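Beta-N-acetylhexosaminidase (Bacteroides fragilis, PDB 4PYS) probably hydrolyses terminal beta-linked N-acetylhexosamine residues from glycans and also binds a zinc ion. Local coordinates at residues Gln9-Thr14 against Met158-Tyr163; Leu75-Tyr80 against Ala93-Gly98; Gly79-Val84 against Glu123-Pro128; Tyr152-Ser157 against Ala214-Thr219. All coordinates share one frame; numbering follows the deposited sequence.

Contact 1: Gln9-Thr14 against Met158-Tyr163; sequences QIIMPT and MLKMNY. With FMT (formic acid), chain K.
K160 NZ is gripped by two waters that tie it to the backbone of 9-14, and by a hydrogen bond to S105 OG of helix 96-109. K160 is the C-prime residue of a Schellman motif closing helix 146-158, and its positive phi (63°) turns the chain out of the helix. The first water accepts from NZ at 2.7 Å and donates to the carbonyl oxygens of M12 and M158. It lies 2.8 Å from M12 O and bridges the two carbonyl oxygens, M12 O and M158 O, which are 4.1 Å apart. The second water, also an acceptor from NZ, donates to P13 O at 2.7 Å. The lysine chain runs extended as far as CE and then bends at its last torsion (chi4 76°), which swings the ammonium group toward the water pair. Three buried carbonyls therefore face one probable positive charge through water instead of directly.

Direct contact is by packing alone, carbon atoms against L159 O and the lysine end. The peptide bond before P13 is cis, and the proline ring lies with CG 3.5 Å from L159 O. I11 crosses the lysine chain at about a right angle. A formate, probably from the crystallisation liquor, accepts a nearly straight bond (167°) from I11 N. The junction joins the loop before strand 17-21 to the helix end, and in it I11 CG2 comes within 3.7 Å of K160 NZ.

Contact 2: Leu75-Tyr80 against Ala93-Gly98; sequences LPTEGY and AADDAG
D95, the N-cap residue of helix 96-109, reaches across to the type II turn P76-G79 and binds both the turn and its own helix. Its CB points at the turn, and chi1 of 48° sets CG between the backbone N and the carbonyl carbon, which brings the carboxylate to E78 N. From CG the two oxygens divide the work. OD2 takes the amide of E78 on its syn lone pair at 3.0 Å, almost straight (172°), and also rests 3.3 Å from T77 CG2, the T77 side chain crossing it at about a right angle. OD1 accepts from G98 N at 3.0 Å, met nearly end-on to its C-O bond, which makes the capping bond.

Apolar packing flanks the turn on the side of A93 and A94: L75 CD1 lies 3.7 Å from A93 CA, and A94 CB faces L75 O. A97 CB meets E78 CG, beyond which the E78 carboxylate turns to R133 and N162. At G98 the helix has no side chain: its CA approaches G79 O at 3.5 Å in a CA-H...O contact, and Y80 CB sits 3.4 Å from G98 O. Y80 and A93 form an antiparallel non-hydrogen-bonded pair that leads into the sheet.

One carboxylate thus satisfies amides from a turn and a helix start, and the helix N-terminus would probably favour its charged form.

Contact 3: Gly79-Val84 against Glu123-Pro128; sequences GYRIRV and EITDFP
Y80 and D126, and likewise I82 and I124, are antiparallel hydrogen-bonded pairs in the mixed sheet of the family 20 domain 2, each closed by two backbone bonds; strands 80-84 and 123-126 run at 176° to one another. The shortest of these bonds is I82 N to I124 O, 2.8 Å. R81-T125 lies between them and R83-E123 follows beyond I82-I124; both are non-hydrogen-bonded pairs, and R81 CA makes a CA-H...O contact with I124 O at 3.2 Å.

Polar side chains gather on the face of R81, R83, E123 and T125. A water lies in the plane of the R81 guanidinium, at its edge, accepting from NE at 3.0 Å and donating to E123 OE2, with T125 OG1 2.6 Å away. The water thus bridges R81 and E123, whose planes stand 86° apart. R81 continues to D72 and E92, and R83 to E92, while R83 CG packs 3.7 Å from E123 CG.

The other face carries Y80, I82, I124 and D126. The D126 carboxylate stands beside the Y80 ring, 77° from its plane; OD1 accepts from G16 N and W462 NE1. Y80 OH lies 2.7 Å from D126 OD2 in a weak bond, its firmer partner being S105. I124 CG2 packs 4.0 Å from Y80 CE2.

Helix 96-109 covers this second face through A102 and L106 on I82; strand 89-93 flanks 80-84 on its other edge, and W462 touches Y80.

Contact 4: Tyr152-Ser157 against Ala214-Thr219; sequences YIDMAS and ADRGIT
The R216 guanidinium receives D154 OD1 at its edge, close to its plane, in a salt bridge of 2.9 Å from NH2 (N-H...O 148°). The carboxylate is turned 62° against it, and NH2 approaches OD1 from above the carboxylate plane. Y212 makes a cation-pi contact with R216 and takes its NE on the backbone carbonyl. E48 shares NH2, and K49 holds D154 OD2, so the buried charges form a network with helix 43-49.

The R216 chain bends at chi2 and chi3 (chi3 76°), which brings its CD across the helix to 3.6 Å from D154 OD1. Its own carbonyl is held by S157: OG donates to R216 O at 2.7 Å, in the carbonyl plane on a lone pair, and OG also meets Q104.

I218 points at the helix and packs between I153 and A156: CG1 lies 4.1 Å from I153 CG2, and CD1 3.9 Å from A156 CB. G217, at positive phi, is the C-prime residue of the Schellman motif that ends helix 203-214. Helix 146-158 thus packs on the turn joining helix 203-214 to strand 219-223; helices outside a ring of parallel strands are the plan of the TIM barrel expected of the family 20 catalytic domain.

Contacts 2 and 3 share G79 and Y80 and lie about 9 Å apart, centre to centre, in the family 20 domain 2, where strand 80-84 pairs with 89-93 on one edge and 117-126 on the other under helix 96-109. Contact 4 belongs to the catalytic barrel, about 19 Å from contact 3 between centres. Contact 1 spans the two, its centre about 12 Å from those of contacts 3 and 4. Along the chain, contacts 2 and 3 fall between the two segments of contact 1, whereas contacts 1 and 4 interleave. Probable hydrogen bonds from N162 O to T219 N and from N162 ND2 to E78 OE2 link 158-163 to the barrel strands and to domain 2. The end of helix 146-158 is thus part of the interdomain interface.

Contact 1: Gln9-Thr14 against Met158-Tyr163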
loop_
_atom_site.group_PDB
_atom_site.type_symbol
_atom_site.label_atom_id
_atom_site.label_comp_id
_atom_site.label_asym_id
_atom_site.label_seq_id
_atom_site.Cartn_x
_atom_site.Cartn_y
_atom_site.Cartn_z
ATOM N N GLN A 9 6.229 -26.919 -3.000
ATOM C CA GLN A 9 5.056 -26.984 -3.853
ATOM C C GLN A 9 4.953 -25.725 -4.716
ATOM O O GLN A 9 5.327 -25.736 -5.887
ATOM C CB GLN A 9 3.785 -27.192 -3.017
ATOM C CG GLN A 9 3.696 -26.316 -1.766
ATOM C CD GLN A 9 2.287 -26.193 -1.245
ATOM O OE1 GLN A 9 1.938 -25.202 -0.606
ATOM N NE2 GLN A 9 1.465 -27.202 -1.511
ATOM N N ILE A 10 4.460 -24.633 -4.141
ATOM C CA ILE A 10 4.144 -23.453 -4.933
ATOM C C ILE A 10 4.538 -22.149 -4.261
ATOM O O ILE A 10 4.688 -22.068 -3.037
ATOM C CB ILE A 10 2.634 -23.370 -5.275
ATOM C CG1 ILE A 10 1.833 -22.931 -4.065
ATOM C CG2 ILE A 10 2.085 -24.693 -5.832
ATOM C CD1 ILE A 10 0.543 -22.292 -4.450
ATOM N N ILE A 11 4.684 -21.119 -5.081
ATOM C CA ILE A 11 4.987 -19.780 -4.594
ATOM C C ILE A 11 3.860 -18.838 -5.024
ATOM O O ILE A 11 3.441 -18.874 -6.187
ATOM C CB ILE A 11 6.313 -19.255 -5.201
ATOM C CG1 ILE A 11 7.510 -20.047 -4.666
ATOM C CG2 ILE A 11 6.484 -17.784 -4.879
ATOM C CD1 ILE A 11 8.772 -19.936 -5.552
HETATM N N MSE A 12 3.363 -18.020 -4.093
HETATM C CA MSE A 12 2.373 -16.986 -4.419
HETATM C C MSE A 12 2.907 -15.611 -4.068
HETATM O O MSE A 12 3.497 -15.420 -3.001
HETATM C CB MSE A 12 1.045 -17.222 -3.683
HETATM C CG MSE A 12 0.457 -18.577 -3.968
HETATM SE SE MSE A 12 -1.348 -18.756 -3.275
HETATM C CE MSE A 12 -2.263 -17.710 -4.636
ATOM N N PRO A 13 2.728 -14.631 -4.972
ATOM C CA PRO A 13 2.105 -14.727 -6.297
ATOM C C PRO A 13 2.957 -15.571 -7.250
ATOM O O PRO A 13 4.155 -15.763 -7.021
ATOM C CB PRO A 13 2.026 -13.262 -6.768
ATOM C CG PRO A 13 3.030 -12.513 -5.926
ATOM C CD PRO A 13 3.135 -13.254 -4.621
ATOM N N THR A 14 2.327 -16.077 -8.297
ATOM C CA THR A 14 2.951 -17.054 -9.204
ATOM C C THR A 14 4.144 -16.450 -9.915
ATOM O O THR A 14 4.012 -15.384 -10.528
ATOM C CB THR A 14 1.960 -17.473 -10.273
ATOM O OG1 THR A 14 0.794 -18.024 -9.645
ATOM C CG2 THR A 14 2.581 -18.529 -11.202
HETATM N N MSE A 158 5.617 -9.813 1.691
HETATM C CA MSE A 158 5.416 -11.246 1.487
HETATM C C MSE A 158 4.721 -11.524 0.159
HETATM O O MSE A 158 4.966 -12.551 -0.477
HETATM C CB MSE A 158 4.579 -11.815 2.652
HETATM C CG MSE A 158 4.251 -13.293 2.526
HETATM SE SE MSE A 158 3.139 -13.841 4.034
HETATM C CE MSE A 158 1.508 -12.864 3.515
ATOM N N LEU A 159 3.859 -10.599 -0.255
ATOM C CA LEU A 159 3.060 -10.770 -1.463
ATOM C C LEU A 159 3.698 -10.032 -2.640
ATOM O O LEU A 159 3.070 -9.852 -3.691
ATOM C CB LEU A 159 1.645 -10.242 -1.212
ATOM C CG LEU A 159 0.865 -11.056 -0.163
ATOM C CD1 LEU A 159 -0.520 -10.484 0.053
ATOM C CD2 LEU A 159 0.766 -12.506 -0.566
ATOM N N LYS A 160 4.953 -9.630 -2.445
ATOM C CA LYS A 160 5.763 -8.941 -3.460
ATOM C C LYS A 160 5.233 -7.567 -3.902
ATOM O O LYS A 160 5.521 -7.110 -5.000
ATOM C CB LYS A 160 6.026 -9.860 -4.669
ATOM C CG LYS A 160 6.796 -11.141 -4.271
ATOM C CD LYS A 160 7.409 -11.809 -5.516
ATOM C CE LYS A 160 8.313 -12.982 -5.164
ATOM N NZ LYS A 160 7.518 -14.204 -4.767
HETATM N N MSE A 161 4.487 -6.900 -3.031
HETATM C CA MSE A 161 4.137 -5.502 -3.285
HETATM C C MSE A 161 5.308 -4.613 -2.969
HETATM O O MSE A 161 6.307 -5.076 -2.403
HETATM C CB MSE A 161 2.936 -5.124 -2.433
HETATM C CG MSE A 161 1.765 -6.007 -2.775
HETATM SE SE MSE A 161 0.206 -5.433 -1.763
HETATM C CE MSE A 161 -0.992 -6.897 -2.280
ATOM N N ASN A 162 5.222 -3.349 -3.372
ATOM C CA ASN A 162 6.325 -2.436 -3.106
ATOM C C ASN A 162 5.966 -1.133 -2.411
ATOM O O ASN A 162 6.866 -0.361 -2.073
ATOM C CB ASN A 162 7.174 -2.148 -4.361
ATOM C CG ASN A 162 6.354 -1.691 -5.560
ATOM O OD1 ASN A 162 5.134 -1.530 -5.487
ATOM N ND2 ASN A 162 7.045 -1.467 -6.692
ATOM N N TYR A 163 4.678 -0.881 -2.187
ATOM C CA TYR A 163 4.285 0.326 -1.457
ATOM C C TYR A 163 3.271 -0.006 -0.385
ATOM O O TYR A 163 2.364 -0.803 -0.599
ATOM C CB TYR A 163 3.670 1.388 -2.382
ATOM C CG TYR A 163 4.613 1.949 -3.415
ATOM C CD1 TYR A 163 5.481 2.994 -3.107
ATOM C CD2 TYR A 163 4.635 1.435 -4.701
ATOM C CE1 TYR A 163 6.350 3.514 -4.070
ATOM C CE2 TYR A 163 5.508 1.941 -5.666
ATOM C CZ TYR A 163 6.356 2.971 -5.344
ATOM O OH TYR A 163 7.211 3.469 -6.311
HETATM C C FMT K . 3.435 -21.557 -8.128
HETATM O O1 FMT K . 2.846 -21.744 -9.201
HETATM O O2 FMT K . 4.596 -21.913 -7.884
HETATM O O HOH W 1 5.954 -14.192 -2.538
HETATM O O HOH W 2 6.612 -14.738 -7.228
#

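Contact 2: Leu75-Tyr80 against Ala93-Gly98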
loop_
_atom_site.group_PDB
_atom_site.type_symbol
_atom_site.label_atom_id
_atom_site.label_comp_id
_atom_site.label_asym_id
_atom_site.label_seq_id
_atom_site.Cartn_x
_atom_site.Cartn_y
_atom_site.Cartn_z
ATOM N N LEU A 75 18.762 -8.262 -15.739
ATOM C CA LEU A 75 17.419 -8.507 -15.227
ATOM C C LEU A 75 16.655 -7.183 -15.198
ATOM O O LEU A 75 17.264 -6.117 -15.100
ATOM C CB LEU A 75 17.485 -9.102 -13.816
ATOM C CG LEU A 75 17.793 -10.598 -13.705
ATOM C CD1 LEU A 75 18.091 -10.968 -12.269
ATOM C CD2 LEU A 75 16.645 -11.447 -14.234
ATOM N N PRO A 76 15.320 -7.244 -15.305
ATOM C CA PRO A 76 14.503 -6.032 -15.178
ATOM C C PRO A 76 14.524 -5.541 -13.747
ATOM O O PRO A 76 14.885 -6.299 -12.838
ATOM C CB PRO A 76 13.078 -6.525 -15.486
ATOM C CG PRO A 76 13.213 -7.899 -16.056
ATOM C CD PRO A 76 14.500 -8.451 -15.513
ATOM N N THR A 77 14.114 -4.294 -13.547
ATOM C CA THR A 77 13.944 -3.745 -12.210
ATOM C C THR A 77 13.046 -4.659 -11.393
ATOM O O THR A 77 12.037 -5.168 -11.900
ATOM C CB THR A 77 13.296 -2.350 -12.253
ATOM O OG1 THR A 77 13.902 -1.576 -13.294
ATOM C CG2 THR A 77 13.494 -1.641 -10.923
ATOM N N GLU A 78 13.445 -4.866 -10.145
ATOM C CA GLU A 78 12.759 -5.731 -9.191
ATOM C C GLU A 78 12.765 -7.218 -9.555
ATOM O O GLU A 78 12.117 -8.020 -8.876
ATOM C CB GLU A 78 11.317 -5.268 -8.945
ATOM C CG GLU A 78 11.163 -3.772 -8.703
ATOM C CD GLU A 78 9.748 -3.426 -8.297
ATOM O OE1 GLU A 78 8.896 -3.228 -9.199
ATOM O OE2 GLU A 78 9.497 -3.378 -7.074
ATOM N N GLY A 79 13.486 -7.590 -10.606
ATOM C CA GLY A 79 13.496 -8.984 -11.031
ATOM C C GLY A 79 14.571 -9.799 -10.341
ATOM O O GLY A 79 15.536 -9.249 -9.821
ATOM N N TYR A 80 14.417 -11.120 -10.336
ATOM C CA TYR A 80 15.447 -11.970 -9.751
ATOM C C TYR A 80 15.491 -13.307 -10.470
ATOM O O TYR A 80 14.572 -13.653 -11.227
ATOM C CB TYR A 80 15.189 -12.178 -8.251
ATOM C CG TYR A 80 13.919 -12.944 -7.988
ATOM C CD1 TYR A 80 12.701 -12.288 -7.846
ATOM C CD2 TYR A 80 13.936 -14.332 -7.888
ATOM C CE1 TYR A 80 11.526 -13.004 -7.628
ATOM C CE2 TYR A 80 12.772 -15.050 -7.677
ATOM C CZ TYR A 80 11.576 -14.380 -7.539
ATOM O OH TYR A 80 10.423 -15.106 -7.335
ATOM N N ALA A 93 19.985 -10.763 -8.837
ATOM C CA ALA A 93 19.007 -9.677 -8.920
ATOM C C ALA A 93 19.644 -8.455 -9.550
ATOM O O ALA A 93 20.862 -8.308 -9.524
ATOM C CB ALA A 93 18.462 -9.338 -7.528
ATOM N N ALA A 94 18.837 -7.563 -10.123
ATOM C CA ALA A 94 19.412 -6.325 -10.658
ATOM C C ALA A 94 19.513 -5.240 -9.595
ATOM O O ALA A 94 20.278 -4.286 -9.739
ATOM C CB ALA A 94 18.613 -5.825 -11.858
ATOM N N ASP A 95 18.735 -5.382 -8.531
ATOM C CA ASP A 95 18.694 -4.364 -7.479
ATOM C C ASP A 95 18.271 -4.998 -6.159
ATOM O O ASP A 95 17.920 -6.175 -6.115
ATOM C CB ASP A 95 17.728 -3.234 -7.873
ATOM C CG ASP A 95 16.381 -3.762 -8.372
ATOM O OD1 ASP A 95 15.775 -4.600 -7.685
ATOM O OD2 ASP A 95 15.939 -3.368 -9.472
ATOM N N ASP A 96 18.290 -4.229 -5.074
ATOM C CA ASP A 96 17.951 -4.805 -3.771
ATOM C C ASP A 96 16.527 -5.349 -3.700
ATOM O O ASP A 96 16.278 -6.333 -3.017
ATOM C CB ASP A 96 18.172 -3.783 -2.658
ATOM C CG ASP A 96 19.639 -3.467 -2.444
ATOM O OD1 ASP A 96 20.499 -4.339 -2.704
ATOM O OD2 ASP A 96 19.927 -2.347 -1.980
ATOM N N ALA A 97 15.587 -4.710 -4.392
ATOM C CA ALA A 97 14.203 -5.198 -4.410
ATOM C C ALA A 97 14.137 -6.635 -4.914
ATOM O O ALA A 97 13.427 -7.478 -4.355
ATOM C CB ALA A 97 13.336 -4.298 -5.267
ATOM N N GLY A 98 14.876 -6.911 -5.981
ATOM C CA GLY A 98 14.949 -8.264 -6.508
ATOM C C GLY A 98 15.410 -9.278 -5.481
ATOM O O GLY A 98 14.855 -10.366 -5.398
#

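Contact 3: Gly79-Val84 against Glu123-Pro128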
loop_
_atom_site.group_PDB
_atom_site.type_symbol
_atom_site.label_atom_id
_atom_site.label_comp_id
_atom_site.label_asym_id
_atom_site.label_seq_id
_atom_site.Cartn_x
_atom_site.Cartn_y
_atom_site.Cartn_z
ATOM N N GLY A 79 13.486 -7.590 -10.606
ATOM C CA GLY A 79 13.496 -8.984 -11.031
ATOM C C GLY A 79 14.571 -9.799 -10.341
ATOM O O GLY A 79 15.536 -9.249 -9.821
ATOM N N TYR A 80 14.417 -11.120 -10.336
ATOM C CA TYR A 80 15.447 -11.970 -9.751
ATOM C C TYR A 80 15.491 -13.307 -10.470
ATOM O O TYR A 80 14.572 -13.653 -11.227
ATOM C CB TYR A 80 15.189 -12.178 -8.251
ATOM C CG TYR A 80 13.919 -12.944 -7.988
ATOM C CD1 TYR A 80 12.701 -12.288 -7.846
ATOM C CD2 TYR A 80 13.936 -14.332 -7.888
ATOM C CE1 TYR A 80 11.526 -13.004 -7.628
ATOM C CE2 TYR A 80 12.772 -15.050 -7.677
ATOM C CZ TYR A 80 11.576 -14.380 -7.539
ATOM O OH TYR A 80 10.423 -15.106 -7.335
ATOM N N ARG A 81 16.566 -14.050 -10.238
ATOM C CA ARG A 81 16.648 -15.428 -10.692
ATOM C C ARG A 81 17.176 -16.239 -9.522
ATOM O O ARG A 81 18.086 -15.797 -8.809
ATOM C CB ARG A 81 17.591 -15.543 -11.897
ATOM C CG ARG A 81 17.727 -16.957 -12.460
ATOM C CD ARG A 81 18.765 -17.014 -13.584
ATOM N NE ARG A 81 18.430 -16.115 -14.690
ATOM C CZ ARG A 81 19.003 -14.932 -14.895
ATOM N NH1 ARG A 81 19.962 -14.499 -14.082
ATOM N NH2 ARG A 81 18.625 -14.173 -15.917
ATOM N N ILE A 82 16.581 -17.406 -9.306
ATOM C CA ILE A 82 17.067 -18.334 -8.290
ATOM C C ILE A 82 17.419 -19.629 -8.984
ATOM O O ILE A 82 16.597 -20.158 -9.731
ATOM C CB ILE A 82 15.985 -18.653 -7.244
ATOM C CG1 ILE A 82 15.597 -17.405 -6.435
ATOM C CG2 ILE A 82 16.474 -19.744 -6.296
ATOM C CD1 ILE A 82 14.402 -17.629 -5.482
ATOM N N ARG A 83 18.631 -20.138 -8.766
ATOM C CA ARG A 83 18.969 -21.487 -9.213
ATOM C C ARG A 83 19.343 -22.305 -8.000
ATOM O O ARG A 83 20.304 -21.977 -7.299
ATOM C CB ARG A 83 20.131 -21.482 -10.210
ATOM C CG ARG A 83 19.759 -20.973 -11.588
ATOM C CD ARG A 83 21.003 -20.821 -12.456
ATOM N NE ARG A 83 21.715 -19.585 -12.137
ATOM C CZ ARG A 83 22.980 -19.358 -12.463
ATOM N NH1 ARG A 83 23.673 -20.295 -13.102
ATOM N NH2 ARG A 83 23.555 -18.205 -12.142
ATOM N N VAL A 84 18.565 -23.350 -7.734
ATOM C CA VAL A 84 18.905 -24.315 -6.692
ATOM C C VAL A 84 19.443 -25.562 -7.374
ATOM O O VAL A 84 18.741 -26.171 -8.183
ATOM C CB VAL A 84 17.668 -24.693 -5.844
ATOM C CG1 VAL A 84 18.028 -25.761 -4.810
ATOM C CG2 VAL A 84 17.089 -23.465 -5.157
ATOM N N GLU A 123 15.009 -23.743 -11.340
ATOM C CA GLU A 123 15.388 -22.404 -11.762
ATOM C C GLU A 123 14.128 -21.556 -11.851
ATOM O O GLU A 123 13.174 -21.906 -12.552
ATOM C CB GLU A 123 16.132 -22.423 -13.101
ATOM C CG GLU A 123 16.577 -21.037 -13.555
ATOM C CD GLU A 123 17.539 -21.082 -14.734
ATOM O OE1 GLU A 123 18.111 -22.160 -15.011
ATOM O OE2 GLU A 123 17.719 -20.032 -15.379
ATOM N N ILE A 124 14.121 -20.456 -11.111
ATOM C CA ILE A 124 12.995 -19.534 -11.097
ATOM C C ILE A 124 13.486 -18.206 -11.646
ATOM O O ILE A 124 14.518 -17.698 -11.202
ATOM C CB ILE A 124 12.511 -19.313 -9.659
ATOM C CG1 ILE A 124 12.011 -20.627 -9.057
ATOM C CG2 ILE A 124 11.402 -18.268 -9.621
ATOM C CD1 ILE A 124 11.831 -20.559 -7.542
ATOM N N THR A 125 12.769 -17.666 -12.630
ATOM C CA THR A 125 13.080 -16.354 -13.185
ATOM C C THR A 125 11.813 -15.539 -13.070
ATOM O O THR A 125 10.742 -15.993 -13.509
ATOM C CB THR A 125 13.477 -16.453 -14.668
ATOM O OG1 THR A 125 14.497 -17.453 -14.820
ATOM C CG2 THR A 125 14.010 -15.116 -15.154
ATOM N N ASP A 126 11.902 -14.347 -12.486
ATOM C CA ASP A 126 10.669 -13.706 -12.023
ATOM C C ASP A 126 10.828 -12.178 -11.968
ATOM O O ASP A 126 11.910 -11.659 -11.681
ATOM C CB ASP A 126 10.323 -14.273 -10.636
ATOM C CG ASP A 126 8.881 -14.059 -10.245
ATOM O OD1 ASP A 126 8.043 -13.792 -11.146
ATOM O OD2 ASP A 126 8.586 -14.199 -9.028
ATOM N N PHE A 127 9.751 -11.465 -12.291
ATOM C CA PHE A 127 9.732 -10.009 -12.259
ATOM C C PHE A 127 8.276 -9.536 -12.332
ATOM O O PHE A 127 7.413 -10.262 -12.865
ATOM C CB PHE A 127 10.554 -9.423 -13.424
ATOM C CG PHE A 127 10.305 -10.093 -14.740
ATOM C CD1 PHE A 127 9.234 -9.707 -15.540
ATOM C CD2 PHE A 127 11.141 -11.110 -15.177
ATOM C CE1 PHE A 127 9.007 -10.324 -16.765
ATOM C CE2 PHE A 127 10.922 -11.739 -16.398
ATOM C CZ PHE A 127 9.854 -11.345 -17.187
ATOM N N PRO A 128 7.994 -8.321 -11.817
ATOM C CA PRO A 128 6.592 -7.881 -11.688
ATOM C C PRO A 128 5.957 -7.393 -12.967
ATOM O O PRO A 128 6.615 -6.760 -13.817
ATOM C CB PRO A 128 6.683 -6.717 -10.684
ATOM C CG PRO A 128 8.074 -6.151 -10.917
ATOM C CD PRO A 128 8.924 -7.385 -11.146
HETATM O O HOH W 3 16.444 -17.509 -16.481
#

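Contact 4: Tyr152-Ser157 against Ala214-Thr219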
loop_
_atom_site.group_PDB
_atom_site.type_symbol
_atom_site.label_atom_id
_atom_site.label_comp_id
_atom_site.label_asym_id
_atom_site.label_seq_id
_atom_site.Cartn_x
_atom_site.Cartn_y
_atom_site.Cartn_z
ATOM N N TYR A 152 1.202 -5.653 8.552
ATOM C CA TYR A 152 0.682 -5.461 7.196
ATOM C C TYR A 152 1.732 -4.976 6.211
ATOM O O TYR A 152 1.634 -5.240 5.005
ATOM C CB TYR A 152 -0.592 -4.598 7.226
ATOM C CG TYR A 152 -1.656 -5.376 7.942
ATOM C CD1 TYR A 152 -2.199 -6.521 7.367
ATOM C CD2 TYR A 152 -2.067 -5.023 9.217
ATOM C CE1 TYR A 152 -3.146 -7.280 8.037
ATOM C CE2 TYR A 152 -3.023 -5.770 9.887
ATOM C CZ TYR A 152 -3.553 -6.890 9.298
ATOM O OH TYR A 152 -4.486 -7.631 9.986
ATOM N N ILE A 153 2.761 -4.302 6.716
ATOM C CA ILE A 153 3.927 -4.011 5.882
ATOM C C ILE A 153 4.624 -5.330 5.530
ATOM O O ILE A 153 5.009 -5.570 4.377
ATOM C CB ILE A 153 4.889 -3.088 6.632
ATOM C CG1 ILE A 153 4.291 -1.680 6.695
ATOM C CG2 ILE A 153 6.286 -3.094 5.965
ATOM C CD1 ILE A 153 5.069 -0.693 7.578
ATOM N N ASP A 154 4.768 -6.196 6.528
ATOM C CA ASP A 154 5.364 -7.510 6.298
ATOM C C ASP A 154 4.524 -8.304 5.298
ATOM O O ASP A 154 5.067 -8.991 4.421
ATOM C CB ASP A 154 5.471 -8.257 7.633
ATOM C CG ASP A 154 6.478 -9.388 7.602
ATOM O OD1 ASP A 154 7.592 -9.199 7.055
ATOM O OD2 ASP A 154 6.152 -10.473 8.131
HETATM N N MSE A 155 3.201 -8.204 5.411
HETATM C CA MSE A 155 2.313 -8.876 4.452
HETATM C C MSE A 155 2.550 -8.363 3.038
HETATM O O MSE A 155 2.635 -9.142 2.077
HETATM C CB MSE A 155 0.845 -8.655 4.827
HETATM C CG MSE A 155 -0.099 -9.219 3.775
HETATM SE SE MSE A 155 -1.872 -8.427 3.897
HETATM C CE MSE A 155 -1.414 -6.678 3.190
ATOM N N ALA A 156 2.664 -7.054 2.903
ATOM C CA ALA A 156 2.831 -6.455 1.581
ATOM C C ALA A 156 4.093 -7.006 0.936
ATOM O O ALA A 156 4.086 -7.398 -0.225
ATOM C CB ALA A 156 2.900 -4.928 1.708
ATOM N N SER A 157 5.170 -7.069 1.707
ATOM C CA SER A 157 6.443 -7.599 1.199
ATOM C C SER A 157 6.316 -9.071 0.841
ATOM O O SER A 157 6.824 -9.519 -0.193
ATOM C CB SER A 157 7.535 -7.436 2.256
ATOM O OG SER A 157 8.802 -7.805 1.722
ATOM N N ALA A 214 11.802 -0.526 4.941
ATOM C CA ALA A 214 12.953 -0.515 4.036
ATOM C C ALA A 214 13.656 -1.871 4.013
ATOM O O ALA A 214 14.103 -2.320 2.956
ATOM C CB ALA A 214 13.932 0.595 4.424
ATOM N N ASP A 215 13.733 -2.524 5.174
ATOM C CA ASP A 215 14.375 -3.834 5.278
ATOM C C ASP A 215 13.637 -4.898 4.487
ATOM O O ASP A 215 14.184 -5.968 4.214
ATOM C CB ASP A 215 14.477 -4.280 6.738
ATOM C CG ASP A 215 15.549 -3.538 7.494
ATOM O OD1 ASP A 215 16.479 -3.028 6.835
ATOM O OD2 ASP A 215 15.461 -3.470 8.739
ATOM N N ARG A 216 12.389 -4.630 4.132
ATOM C CA ARG A 216 11.644 -5.603 3.342
ATOM C C ARG A 216 11.109 -5.035 2.026
ATOM O O ARG A 216 10.116 -5.512 1.479
ATOM C CB ARG A 216 10.570 -6.315 4.194
ATOM C CG ARG A 216 9.601 -5.428 4.936
ATOM C CD ARG A 216 9.190 -6.054 6.284
ATOM N NE ARG A 216 10.271 -5.912 7.259
ATOM C CZ ARG A 216 10.672 -6.876 8.081
ATOM N NH1 ARG A 216 11.677 -6.657 8.912
ATOM N NH2 ARG A 216 10.075 -8.053 8.070
ATOM N N GLY A 217 11.797 -4.021 1.503
ATOM C CA GLY A 217 11.533 -3.530 0.160
ATOM C C GLY A 217 10.262 -2.721 -0.013
ATOM O O GLY A 217 9.753 -2.590 -1.130
ATOM N N ILE A 218 9.752 -2.176 1.088
ATOM C CA ILE A 218 8.488 -1.437 1.053
ATOM C C ILE A 218 8.727 0.055 1.235
ATOM O O ILE A 218 9.396 0.460 2.182
ATOM C CB ILE A 218 7.534 -1.916 2.167
ATOM C CG1 ILE A 218 7.119 -3.369 1.918
ATOM C CG2 ILE A 218 6.298 -1.023 2.231
ATOM C CD1 ILE A 218 6.434 -3.584 0.567
ATOM N N THR A 219 8.181 0.861 0.325
ATOM C CA THR A 219 8.207 2.317 0.458
ATOM C C THR A 219 6.895 2.738 1.107
ATOM O O THR A 219 5.824 2.332 0.661
ATOM C CB THR A 219 8.349 2.974 -0.915
ATOM O OG1 THR A 219 9.638 2.642 -1.461
ATOM C CG2 THR A 219 8.208 4.499 -0.823
#